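Local atomic coordinates of succinate-semialdehyde dehydrogenase (NAD(P)(+)) (Marinobacter aquaeolei, PDB entry 3RH9), a protein that probably oxidises succinate semialdehyde to succinate with NAD(P)+ as cofactor, as a member of the aldehyde dehydrogenase family. Residues 88-92 with 106-111; 94-99 with 185-189; 347-353 with 378-383. All blocks are in the same frame, centred on the assembly; numbering follows the deposited sequence.

Contact 1: 88-92 with 106-111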
loop_
_atom_site.group_PDB
_atom_site.type_symbol
_atom_site.label_atom_id
_atom_site.label_comp_id
_atom_site.label_asym_id
_atom_site.label_seq_id
_atom_site.Cartn_x
_atom_site.Cartn_y
_atom_site.Cartn_z
ATOM N N ARG A 88 14.347 6.654 -30.415
ATOM C CA ARG A 88 13.348 7.619 -30.001
ATOM C C ARG A 88 12.434 8.082 -31.143
ATOM O O ARG A 88 11.292 8.482 -30.920
ATOM C CB ARG A 88 14.064 8.802 -29.342
ATOM C CG ARG A 88 13.486 10.145 -29.652
ATOM C CD ARG A 88 14.467 11.248 -29.353
ATOM N NE ARG A 88 14.118 12.385 -30.183
ATOM C CZ ARG A 88 13.261 13.342 -29.838
ATOM N NH1 ARG A 88 12.675 13.333 -28.642
ATOM N NH2 ARG A 88 13.000 14.328 -30.694
ATOM N N GLU A 89 12.918 8.012 -32.371
ATOM C CA GLU A 89 12.117 8.506 -33.472
ATOM C C GLU A 89 11.243 7.419 -34.084
ATOM O O GLU A 89 10.128 7.701 -34.533
ATOM C CB GLU A 89 12.994 9.188 -34.523
ATOM C CG GLU A 89 12.390 9.240 -35.910
ATOM C CD GLU A 89 13.213 10.071 -36.870
ATOM O OE1 GLU A 89 13.884 11.020 -36.407
ATOM O OE2 GLU A 89 13.180 9.782 -38.088
ATOM N N GLU A 90 11.729 6.181 -34.089
ATOM C CA GLU A 90 10.954 5.071 -34.659
ATOM C C GLU A 90 9.896 4.534 -33.696
ATOM O O GLU A 90 8.861 4.003 -34.118
ATOM C CB GLU A 90 11.873 3.939 -35.122
ATOM C CG GLU A 90 11.137 2.691 -35.581
ATOM C CD GLU A 90 10.283 2.907 -36.830
ATOM O OE1 GLU A 90 9.616 1.946 -37.276
ATOM O OE2 GLU A 90 10.281 4.036 -37.373
ATOM N N ILE A 91 10.163 4.664 -32.399
ATOM C CA ILE A 91 9.172 4.306 -31.391
ATOM C C ILE A 91 8.104 5.393 -31.381
ATOM O O ILE A 91 6.911 5.107 -31.377
ATOM C CB ILE A 91 9.808 4.145 -30.008
ATOM C CG1 ILE A 91 10.683 2.897 -29.986
ATOM C CG2 ILE A 91 8.740 4.065 -28.940
ATOM C CD1 ILE A 91 11.488 2.752 -28.753
ATOM N N GLY A 92 8.553 6.642 -31.408
ATOM C CA GLY A 92 7.667 7.767 -31.634
ATOM C C GLY A 92 6.761 7.573 -32.842
ATOM O O GLY A 92 5.608 7.988 -32.821
ATOM N N ALA A 106 4.940 12.288 -29.521
ATOM C CA ALA A 106 5.284 10.894 -29.300
ATOM C C ALA A 106 6.760 10.766 -28.938
ATOM O O ALA A 106 7.117 10.121 -27.960
ATOM C CB ALA A 106 4.952 10.051 -30.523
ATOM N N GLN A 107 7.620 11.397 -29.729
ATOM C CA GLN A 107 9.050 11.278 -29.522
ATOM C C GLN A 107 9.417 11.792 -28.159
ATOM O O GLN A 107 10.210 11.180 -27.452
ATOM C CB GLN A 107 9.815 12.030 -30.604
ATOM C CG GLN A 107 9.748 11.339 -31.953
ATOM C CD GLN A 107 10.485 12.103 -33.026
ATOM O OE1 GLN A 107 11.341 12.930 -32.732
ATOM N NE2 GLN A 107 10.151 11.835 -34.277
ATOM N N GLY A 108 8.829 12.921 -27.791
ATOM C CA GLY A 108 9.051 13.492 -26.483
ATOM C C GLY A 108 8.676 12.540 -25.367
ATOM O O GLY A 108 9.280 12.599 -24.291
ATOM N N GLU A 109 7.684 11.676 -25.611
ATOM C CA GLU A 109 7.231 10.725 -24.597
ATOM C C GLU A 109 8.298 9.670 -24.379
ATOM O O GLU A 109 8.495 9.172 -23.266
ATOM C CB GLU A 109 5.898 10.052 -24.960
ATOM C CG GLU A 109 5.433 9.029 -23.879
ATOM C CD GLU A 109 4.130 8.286 -24.218
ATOM O OE1 GLU A 109 3.327 8.808 -25.022
ATOM O OE2 GLU A 109 3.897 7.178 -23.672
ATOM N N VAL A 110 8.993 9.331 -25.457
ATOM C CA VAL A 110 10.117 8.415 -25.380
ATOM C C VAL A 110 11.218 9.049 -24.544
ATOM O O VAL A 110 11.858 8.368 -23.757
ATOM C CB VAL A 110 10.631 8.067 -26.767
ATOM C CG1 VAL A 110 11.887 7.261 -26.654
ATOM C CG2 VAL A 110 9.571 7.303 -27.526
ATOM N N ASP A 111 11.412 10.355 -24.692
ATOM C CA ASP A 111 12.417 11.058 -23.904
ATOM C C ASP A 111 12.052 10.979 -22.435
ATOM O O ASP A 111 12.868 10.627 -21.572
ATOM C CB ASP A 111 12.493 12.524 -24.310
ATOM C CG ASP A 111 13.187 12.729 -25.647
ATOM O OD1 ASP A 111 13.734 11.741 -26.192
ATOM O OD2 ASP A 111 13.191 13.883 -26.139
#

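Contact 2: 94-99 with 185-189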
loop_
_atom_site.group_PDB
_atom_site.type_symbol
_atom_site.label_atom_id
_atom_site.label_comp_id
_atom_site.label_asym_id
_atom_site.label_seq_id
_atom_site.Cartn_x
_atom_site.Cartn_y
_atom_site.Cartn_z
ATOM N N ILE A 94 5.716 4.564 -34.340
ATOM C CA ILE A 94 4.753 3.536 -33.970
ATOM C C ILE A 94 3.758 4.036 -32.915
ATOM O O ILE A 94 2.582 3.671 -32.924
ATOM C CB ILE A 94 5.478 2.276 -33.460
ATOM C CG1 ILE A 94 6.368 1.708 -34.569
ATOM C CG2 ILE A 94 4.487 1.235 -32.999
ATOM C CD1 ILE A 94 7.557 0.925 -34.069
ATOM N N LEU A 95 4.227 4.876 -32.005
ATOM C CA LEU A 95 3.359 5.390 -30.974
ATOM C C LEU A 95 2.297 6.257 -31.641
ATOM O O LEU A 95 1.090 6.093 -31.425
ATOM C CB LEU A 95 4.167 6.214 -29.980
ATOM C CG LEU A 95 3.534 6.377 -28.602
ATOM C CD1 LEU A 95 4.598 6.606 -27.547
ATOM C CD2 LEU A 95 2.510 7.504 -28.597
ATOM N N CYS A 96 2.769 7.172 -32.472
ATOM C CA CYS A 96 1.909 8.101 -33.170
ATOM C C CYS A 96 0.779 7.386 -33.903
ATOM O O CYS A 96 -0.395 7.779 -33.820
ATOM C CB CYS A 96 2.733 8.894 -34.174
ATOM S SG CYS A 96 1.755 10.003 -35.170
HETATM N N MSE A 97 1.132 6.334 -34.630
HETATM C CA MSE A 97 0.163 5.716 -35.512
HETATM C C MSE A 97 -0.914 4.942 -34.782
HETATM O O MSE A 97 -2.048 4.880 -35.254
HETATM C CB MSE A 97 0.847 4.841 -36.548
HETATM C CG MSE A 97 1.434 5.656 -37.684
HETATM SE SE MSE A 97 2.758 4.663 -38.715
HETATM C CE MSE A 97 3.172 6.033 -40.072
ATOM N N GLU A 98 -0.577 4.358 -33.636
ATOM C CA GLU A 98 -1.551 3.532 -32.925
ATOM C C GLU A 98 -2.366 4.321 -31.894
ATOM O O GLU A 98 -3.508 3.981 -31.608
ATOM C CB GLU A 98 -0.881 2.307 -32.289
ATOM C CG GLU A 98 0.059 2.637 -31.163
ATOM C CD GLU A 98 0.703 1.392 -30.565
ATOM O OE1 GLU A 98 0.293 0.264 -30.936
ATOM O OE2 GLU A 98 1.619 1.540 -29.724
ATOM N N HIS A 99 -1.769 5.374 -31.359
ATOM C CA HIS A 99 -2.428 6.244 -30.386
ATOM C C HIS A 99 -3.150 7.420 -31.038
ATOM O O HIS A 99 -4.294 7.692 -30.719
ATOM C CB HIS A 99 -1.399 6.771 -29.389
ATOM C CG HIS A 99 -1.965 7.681 -28.345
ATOM N ND1 HIS A 99 -1.938 9.053 -28.463
ATOM C CD2 HIS A 99 -2.539 7.417 -27.146
ATOM C CE1 HIS A 99 -2.483 9.595 -27.390
ATOM N NE2 HIS A 99 -2.853 8.625 -26.572
ATOM N N GLU A 185 -5.197 -1.482 -27.547
ATOM C CA GLU A 185 -5.227 -0.327 -28.441
ATOM C C GLU A 185 -3.818 0.129 -28.809
ATOM O O GLU A 185 -3.614 0.780 -29.837
ATOM C CB GLU A 185 -5.973 0.851 -27.796
ATOM C CG GLU A 185 -7.480 0.639 -27.598
ATOM C CD GLU A 185 -7.835 -0.101 -26.292
ATOM O OE1 GLU A 185 -6.915 -0.402 -25.484
ATOM O OE2 GLU A 185 -9.047 -0.368 -26.079
ATOM N N THR A 186 -2.847 -0.199 -27.956
ATOM C CA THR A 186 -1.470 0.247 -28.171
ATOM C C THR A 186 -0.409 -0.785 -27.798
ATOM O O THR A 186 0.443 -0.521 -26.956
ATOM C CB THR A 186 -1.188 1.559 -27.415
ATOM O OG1 THR A 186 -1.708 1.455 -26.083
ATOM C CG2 THR A 186 -1.839 2.746 -28.135
ATOM N N PRO A 187 -0.440 -1.955 -28.450
ATOM C CA PRO A 187 0.528 -3.012 -28.163
ATOM C C PRO A 187 1.850 -2.807 -28.906
ATOM O O PRO A 187 2.873 -3.342 -28.494
ATOM C CB PRO A 187 -0.154 -4.262 -28.710
ATOM C CG PRO A 187 -1.382 -3.797 -29.434
ATOM C CD PRO A 187 -1.326 -2.331 -29.558
ATOM N N LEU A 188 1.833 -2.043 -29.989
ATOM C CA LEU A 188 2.986 -1.995 -30.880
ATOM C C LEU A 188 4.145 -1.212 -30.287
ATOM O O LEU A 188 5.312 -1.480 -30.589
ATOM C CB LEU A 188 2.608 -1.425 -32.253
ATOM C CG LEU A 188 1.333 -1.986 -32.891
ATOM C CD1 LEU A 188 0.954 -1.144 -34.091
ATOM C CD2 LEU A 188 1.477 -3.470 -33.247
ATOM N N THR A 189 3.832 -0.230 -29.455
ATOM C CA THR A 189 4.886 0.542 -28.841
ATOM C C THR A 189 5.571 -0.423 -27.900
ATOM O O THR A 189 6.788 -0.403 -27.749
ATOM C CB THR A 189 4.343 1.775 -28.105
ATOM O OG1 THR A 189 3.835 2.695 -29.068
ATOM C CG2 THR A 189 5.432 2.476 -27.340
#

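Contact 3: 347-353 with 378-383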
loop_
_atom_site.group_PDB
_atom_site.type_symbol
_atom_site.label_atom_id
_atom_site.label_comp_id
_atom_site.label_asym_id
_atom_site.label_seq_id
_atom_site.Cartn_x
_atom_site.Cartn_y
_atom_site.Cartn_z
ATOM N N ASP A 347 -23.994 18.202 -23.130
ATOM C CA ASP A 347 -24.611 18.325 -21.819
ATOM C C ASP A 347 -24.380 19.717 -21.268
ATOM O O ASP A 347 -25.281 20.323 -20.699
ATOM C CB ASP A 347 -24.039 17.296 -20.862
ATOM C CG ASP A 347 -24.559 17.462 -19.454
ATOM O OD1 ASP A 347 -25.742 17.138 -19.196
ATOM O OD2 ASP A 347 -23.772 17.904 -18.592
ATOM N N ALA A 348 -23.166 20.223 -21.450
ATOM C CA ALA A 348 -22.825 21.548 -20.983
ATOM C C ALA A 348 -23.701 22.624 -21.635
ATOM O O ALA A 348 -24.199 23.533 -20.960
ATOM C CB ALA A 348 -21.361 21.832 -21.245
ATOM N N LEU A 349 -23.864 22.531 -22.951
ATOM C CA LEU A 349 -24.630 23.525 -23.679
ATOM C C LEU A 349 -26.124 23.369 -23.402
ATOM O O LEU A 349 -26.846 24.370 -23.331
ATOM C CB LEU A 349 -24.342 23.461 -25.183
ATOM C CG LEU A 349 -22.911 23.776 -25.618
ATOM C CD1 LEU A 349 -22.757 23.492 -27.093
ATOM C CD2 LEU A 349 -22.543 25.201 -25.329
ATOM N N ASP A 350 -26.585 22.126 -23.242
ATOM C CA ASP A 350 -27.989 21.903 -22.924
ATOM C C ASP A 350 -28.339 22.553 -21.602
ATOM O O ASP A 350 -29.485 22.947 -21.395
ATOM C CB ASP A 350 -28.344 20.422 -22.865
ATOM C CG ASP A 350 -28.306 19.751 -24.232
ATOM O OD1 ASP A 350 -28.176 20.480 -25.255
ATOM O OD2 ASP A 350 -28.405 18.489 -24.267
ATOM N N LYS A 351 -27.358 22.687 -20.713
ATOM C CA LYS A 351 -27.626 23.240 -19.397
ATOM C C LYS A 351 -27.189 24.698 -19.229
ATOM O O LYS A 351 -27.200 25.231 -18.117
ATOM C CB LYS A 351 -26.966 22.391 -18.325
ATOM C CG LYS A 351 -27.483 20.979 -18.191
ATOM C CD LYS A 351 -26.588 20.255 -17.213
ATOM C CE LYS A 351 -26.681 18.739 -17.320
ATOM N NZ LYS A 351 -27.643 18.142 -16.368
ATOM N N GLY A 352 -26.793 25.344 -20.319
ATOM C CA GLY A 352 -26.521 26.770 -20.272
ATOM C C GLY A 352 -25.116 27.242 -20.586
ATOM O O GLY A 352 -24.891 28.424 -20.791
ATOM N N ALA A 353 -24.158 26.328 -20.625
ATOM C CA ALA A 353 -22.771 26.721 -20.822
ATOM C C ALA A 353 -22.626 27.436 -22.160
ATOM O O ALA A 353 -23.334 27.125 -23.110
ATOM C CB ALA A 353 -21.856 25.498 -20.757
ATOM N N VAL A 378 -19.955 26.717 -16.476
ATOM C CA VAL A 378 -20.116 25.334 -16.050
ATOM C C VAL A 378 -20.243 25.184 -14.538
ATOM O O VAL A 378 -19.464 25.781 -13.797
ATOM C CB VAL A 378 -18.920 24.506 -16.504
ATOM C CG1 VAL A 378 -18.848 23.201 -15.718
ATOM C CG2 VAL A 378 -19.009 24.260 -17.993
ATOM N N ASP A 379 -21.208 24.380 -14.082
ATOM C CA ASP A 379 -21.382 24.138 -12.643
ATOM C C ASP A 379 -21.414 22.658 -12.289
ATOM O O ASP A 379 -21.361 21.811 -13.167
ATOM C CB ASP A 379 -22.630 24.849 -12.094
ATOM C CG ASP A 379 -23.934 24.299 -12.668
ATOM O OD1 ASP A 379 -24.604 23.509 -11.972
ATOM O OD2 ASP A 379 -24.296 24.665 -13.808
ATOM N N ARG A 380 -21.512 22.352 -11.002
ATOM C CA ARG A 380 -21.452 20.970 -10.535
ATOM C C ARG A 380 -22.543 20.067 -11.104
ATOM O O ARG A 380 -22.465 18.849 -10.960
ATOM C CB ARG A 380 -21.462 20.903 -9.002
ATOM C CG ARG A 380 -22.725 21.483 -8.345
ATOM C CD ARG A 380 -22.784 21.133 -6.869
ATOM N NE ARG A 380 -22.813 19.680 -6.693
ATOM C CZ ARG A 380 -22.306 19.032 -5.643
ATOM N NH1 ARG A 380 -21.725 19.706 -4.660
ATOM N NH2 ARG A 380 -22.367 17.704 -5.575
ATOM N N GLU A 381 -23.542 20.654 -11.759
ATOM C CA GLU A 381 -24.672 19.889 -12.311
ATOM C C GLU A 381 -24.314 19.243 -13.636
ATOM O O GLU A 381 -25.092 18.479 -14.203
ATOM C CB GLU A 381 -25.909 20.781 -12.550
ATOM C CG GLU A 381 -26.472 21.529 -11.323
ATOM C CD GLU A 381 -26.616 20.661 -10.073
ATOM O OE1 GLU A 381 -26.907 19.442 -10.205
ATOM O OE2 GLU A 381 -26.436 21.206 -8.952
HETATM N N MSE A 382 -23.137 19.569 -14.142
HETATM C CA MSE A 382 -22.797 19.147 -15.483
HETATM C C MSE A 382 -21.862 17.957 -15.511
HETATM O O MSE A 382 -20.921 17.862 -14.715
HETATM C CB MSE A 382 -22.217 20.325 -16.230
HETATM C CG MSE A 382 -22.999 21.563 -15.910
HETATM SE SE MSE A 382 -22.660 22.990 -17.145
HETATM C CE MSE A 382 -24.075 24.204 -16.533
ATOM N N CYS A 383 -22.145 17.054 -16.442
ATOM C CA CYS A 383 -21.402 15.814 -16.592
ATOM C C CYS A 383 -19.900 15.991 -16.584
ATOM O O CYS A 383 -19.184 15.244 -15.907
ATOM C CB CYS A 383 -21.796 15.144 -17.893
ATOM S SG CYS A 383 -23.448 14.588 -17.806
#

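Contact 1: 88-92 with 106-111
Ala106 opens the contact by turning its methyl toward the backbone of Gly92, with CB 3.7 Å from Gly92 CA. The neighbouring helix has only main chain at this point, and the two backbones come close: Gly92 CA and Gln107 CA are 4.3 Å apart. Gln107 fills the next place. Its CG stands anti to the carbonyl carbon (chi1 -72°) and the chain then runs straight on, so that it passes over one face of the Arg88 guanidinium. CB and OE1 both lie over that same face, and the amide plane stands nearly upright on it, at 82°. Although OE1 comes to 3.0 Å from Arg88 NH2, the angle is poor for a hydrogen bond. Beyond, the amide runs alongside Glu89 and points the same way, with NE2 3.8 Å from Glu89 CG.

Gln107, Gly108, Val110 and Asp111 together make the hole that receives the Arg88 side chain as a knob; Gly108 takes part through its backbone alone. Val110 divides its methyls: CG1 packs on the root of Arg88, 3.8 Å from CB, while CG2 meets Ile91 CG2 at 3.6 Å. Ile91 continues this apolar layer onto Thr189 and Ala192 of helix 188-197. Asp111 closes the walk. Its OD2 forms a salt bridge with Arg88 NH1, 2.6 Å away, approaching obliquely to the guanidinium.

The axes of segments 88-92 and 106-111 approach to 8.0 Å, with 124° between their N-to-C directions. Chemically the interface is graded, from methyls against bare backbone, through an amide upright over a cation, to a partly exposed ion pair. The salt bridge pairs opposite charges and probably holds the guanidinium in place, and Gln107, over one face, probably limits its rotation.

Contact 2: 94-99 with 185-189
Glu98 reaches the loop before helix 188-197 because its CG sits between its own backbone N and carbonyl carbon (chi1 68°) and the chain is extended beyond it (chi2 -180°). This carries the carboxylate onto the backbone leading into that helix. OE1 accepts from Leu188 N at 2.9 Å through its syn lone pair, with a moderately bent N-H angle of 147°. OE2 has two donors, both from one residue: Thr189 N on the syn side and Thr189 OG1 on the anti side, 2.6 Å away. Both reach OE2 from the same face, tilted out of the carboxylate plane.

Carbon atoms flank the bonds. Thr186 CG2 lies 3.6 Å from Glu98 CG, with the two side chains crossing almost at right angles, and Ile94 CG2 packs against Leu188 CB. Val31 of strand 28-32 also touches Glu98.

The negative charge of a carboxylate receiving N-H groups at the opening turn of a helix would probably be favoured by the helix dipole. Here that helix is the connection of a right-handed beta-alpha-beta crossover, from strand 178-181 to the adjacent parallel strand 207-209, characteristic of the Rossmann-like cofactor-binding domain of aldehyde dehydrogenases.

Contact 3: 347-353 with 378-383
The Asp347 carboxylate carries Cys383 SG over one of its faces, with the sulfur 3.5 Å from CG. Cys383 N comes in on that same side and gives its hydrogen to OD2, 2.8 Å away, with an N-H angle of 157°; it meets the oxygen from above, 37° out of the carboxylate plane. Arg343 and His344, further back on helix 335-350, also pack on Cys383.

Selenomethionine Met382 occupies the N-cap position before helix 383-386, and its extended side chain runs back along the C-terminal end of helix 335-350. SE lies 4.1 Å from Ala348 CA, and CG 4.0 Å from Lys351 CD. Lys351 slides past it in the opposite direction, and its NZ makes a weak hydrogen bond, 3.4 Å long, to Glu381 O. Helix 335-350 ends in a Schellman motif with Gly352 as C-prime residue. The chain then turns to Ala353, whose CB meets Val378 CG2 at 4.2 Å.

The contact therefore joins one helix's end to another's start. A carboxylate held by the first N-H of helix 383-386 would probably be stabilised in its charged form, while the Met382 side chain and the methyls of Ala353 and Val378 make up the apolar side.

In the fold
Contacts 1 and 2 share helix 88-99 and touch each other, their centres 11 Å apart: Leu95 packs on Ala106 and Glu109. Contact 2 is buried and keeps its charge inward, spent on two backbone N-H groups and a threonine hydroxyl. Contact 1 is only partly buried and places its ion pair where both partners are partly exposed. Contact 3 stands apart, about 34 Å from contact 2 between centres, toward the periphery beside strand 354-357, outermost in its sheet within this chain. Like contact 2 it sets a carboxylate against backbone N-H at the start of a helix, but with a single firm bond and a more exposed surround.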